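Local atomic coordinates of Rd1NTF2_05_I64F_A80G_T94P_D101K_L106W (Synthetic construct, PDB entry 6W3F), a protein that is a de novo designed protein of the NTF2-like fold, probably built to present a tailored pocket, and has no stated biological function. Residues 28-33 / 47-52. Residues are numbered along the deposited sequence; the frame is centred on the assembly and turned at random.
Sequences DQMDPN and EHAAKF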
loop_
_atom_site.group_PDB
_atom_site.type_symbol
_atom_site.label_atom_id
_atom_site.label_comp_id
_atom_site.label_asym_id
_atom_site.label_seq_id
_atom_site.Cartn_x
_atom_site.Cartn_y
_atom_site.Cartn_z
ATOM N N ASP A 28 2.458 -9.282 -6.750
ATOM C CA ASP A 28 2.659 -8.703 -8.070
ATOM C C ASP A 28 2.791 -7.192 -8.030
ATOM O O ASP A 28 3.302 -6.601 -8.983
ATOM C CB ASP A 28 1.480 -9.095 -8.970
ATOM C CG ASP A 28 1.565 -8.480 -10.362
ATOM O OD1 ASP A 28 2.283 -9.039 -11.225
ATOM O OD2 ASP A 28 0.905 -7.439 -10.598
ATOM N N GLN A 29 2.326 -6.553 -6.964
ATOM C CA GLN A 29 2.399 -5.109 -6.866
ATOM C C GLN A 29 3.685 -4.623 -6.232
ATOM O O GLN A 29 3.906 -3.407 -6.196
ATOM C CB GLN A 29 1.190 -4.618 -6.065
ATOM C CG GLN A 29 -0.149 -4.979 -6.659
ATOM C CD GLN A 29 -0.352 -4.440 -8.058
ATOM O OE1 GLN A 29 0.047 -3.319 -8.364
ATOM N NE2 GLN A 29 -0.956 -5.240 -8.924
ATOM N N MET A 30 4.532 -5.537 -5.749
ATOM C CA MET A 30 5.688 -5.194 -4.938
ATOM C C MET A 30 7.005 -5.300 -5.685
ATOM O O MET A 30 7.206 -6.219 -6.489
ATOM C CB MET A 30 5.739 -6.114 -3.717
ATOM C CG MET A 30 4.608 -5.817 -2.723
ATOM S SD MET A 30 4.565 -7.046 -1.492
ATOM C CE MET A 30 3.488 -6.218 -0.300
ATOM N N ASP A 31 7.919 -4.381 -5.384
ATOM C CA ASP A 31 9.309 -4.555 -5.782
ATOM C C ASP A 31 9.842 -5.847 -5.160
ATOM O O ASP A 31 9.398 -6.242 -4.073
ATOM C CB ASP A 31 10.149 -3.368 -5.317
ATOM C CG ASP A 31 11.526 -3.344 -5.936
ATOM O OD1 ASP A 31 11.668 -2.762 -7.023
ATOM O OD2 ASP A 31 12.488 -3.847 -5.325
ATOM N N PRO A 32 10.783 -6.544 -5.827
ATOM C CA PRO A 32 11.348 -7.744 -5.192
ATOM C C PRO A 32 11.993 -7.450 -3.856
ATOM O O PRO A 32 11.951 -8.297 -2.951
ATOM C CB PRO A 32 12.383 -8.263 -6.228
ATOM C CG PRO A 32 11.939 -7.738 -7.520
ATOM C CD PRO A 32 11.243 -6.398 -7.228
ATOM N N ASN A 33 12.590 -6.272 -3.691
ATOM C CA ASN A 33 13.212 -5.886 -2.431
ATOM C C ASN A 33 12.370 -4.882 -1.646
ATOM O O ASN A 33 12.932 -4.063 -0.921
ATOM C CB ASN A 33 14.598 -5.316 -2.699
ATOM C CG ASN A 33 15.598 -6.400 -3.054
ATOM O OD1 ASN A 33 15.634 -7.429 -2.419
ATOM N ND2 ASN A 33 16.371 -6.181 -4.095
ATOM N N GLU A 47 7.916 -11.696 -1.137
ATOM C CA GLU A 47 7.173 -12.850 -0.639
ATOM C C GLU A 47 6.782 -12.666 0.827
ATOM O O GLU A 47 5.628 -12.912 1.215
ATOM C CB GLU A 47 7.998 -14.122 -0.847
ATOM C CG GLU A 47 7.397 -15.362 -0.227
ATOM C CD GLU A 47 7.735 -15.476 1.241
ATOM O OE1 GLU A 47 8.866 -15.095 1.616
ATOM O OE2 GLU A 47 6.868 -15.927 2.023
ATOM N N HIS A 48 7.733 -12.238 1.667
ATOM C CA HIS A 48 7.422 -12.044 3.084
ATOM C C HIS A 48 6.421 -10.911 3.286
ATOM O O HIS A 48 5.466 -11.046 4.057
ATOM C CB HIS A 48 8.692 -11.752 3.879
ATOM C CG HIS A 48 9.699 -12.856 3.829
ATOM N ND1 HIS A 48 10.740 -12.873 2.926
ATOM C CD2 HIS A 48 9.810 -13.991 4.556
ATOM C CE1 HIS A 48 11.454 -13.973 3.103
ATOM N NE2 HIS A 48 10.913 -14.666 4.090
ATOM N N ALA A 49 6.624 -9.785 2.595
ATOM C CA ALA A 49 5.782 -8.614 2.810
ATOM C C ALA A 49 4.341 -8.877 2.400
ATOM O O ALA A 49 3.399 -8.476 3.099
ATOM C CB ALA A 49 6.341 -7.425 2.027
ATOM N N ALA A 50 4.145 -9.489 1.233
ATOM C CA ALA A 50 2.793 -9.781 0.770
ATOM C C ALA A 50 2.068 -10.695 1.748
ATOM O O ALA A 50 0.945 -10.408 2.171
ATOM C CB ALA A 50 2.840 -10.426 -0.616
ATOM N N LYS A 51 2.690 -11.820 2.104
ATOM C CA LYS A 51 2.106 -12.697 3.109
ATOM C C LYS A 51 1.733 -11.913 4.361
ATOM O O LYS A 51 0.611 -12.013 4.857
ATOM C CB LYS A 51 3.083 -13.821 3.455
ATOM C CG LYS A 51 2.564 -14.814 4.492
ATOM C CD LYS A 51 3.667 -15.770 4.915
ATOM N N PHE A 52 2.673 -11.134 4.892
ATOM C CA PHE A 52 2.439 -10.486 6.172
ATOM C C PHE A 52 1.305 -9.482 6.061
ATOM O O PHE A 52 0.378 -9.494 6.876
ATOM C CB PHE A 52 3.720 -9.812 6.658
ATOM C CG PHE A 52 3.539 -9.010 7.894
ATOM C CD1 PHE A 52 3.356 -9.626 9.125
ATOM C CD2 PHE A 52 3.556 -7.636 7.829
ATOM C CE1 PHE A 52 3.183 -8.871 10.269
ATOM C CE2 PHE A 52 3.376 -6.878 8.968
ATOM C CZ PHE A 52 3.194 -7.495 10.189
#
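Met30 meets Ala49 and Ala50 with the last two atoms of its side chain, so the contact between 28-33 and helix residues 47-52 rests on one thioether laid against two consecutive alanines of helix 46-56. The backbones stay well apart, with Met30 CA 7.9 Å from Ala50 CA, and the side chain has to bridge that gap. Its CB is directed at the helix but remains too distant to touch it. CG, placed opposite the carbonyl carbon and beside the backbone N (chi1 -70°), is still 5.3 Å from Ala49 CB. From there the chain runs extended (chi2 171°, chi3 166°), which carries the sulfur and methyl to the helix surface. SD and CE both lie 3.7 Å from Ala50 N. SD in addition touches both methyl groups, 3.9 Å from Ala50 CB and 4.0 Å from Ala49 CB, while CE lies 3.9 Å from Ala49 CB. These separations are those of van der Waals packing, and all three residues are buried. The small alanine methyls are consistent with the close approach to Ala50 N. Beyond Met30 the chain turns a corner, where Asp31 OD2 accepts from Asn33 N at 2.9 Å in an Asx turn. Within this NTF2-like fold, backbone hydrogen bonds join Gln29 and Asp31 to Ile109 of strand 106-114, and Pro32 to Arg46. Arg46 and Leu53 of helix 46-56 also touch the Met30 side chain; Arg27 of helix 23-28 touches Ala50, and Val34 and Val43, from strands 34-38 and 41-44, pack on Ala49.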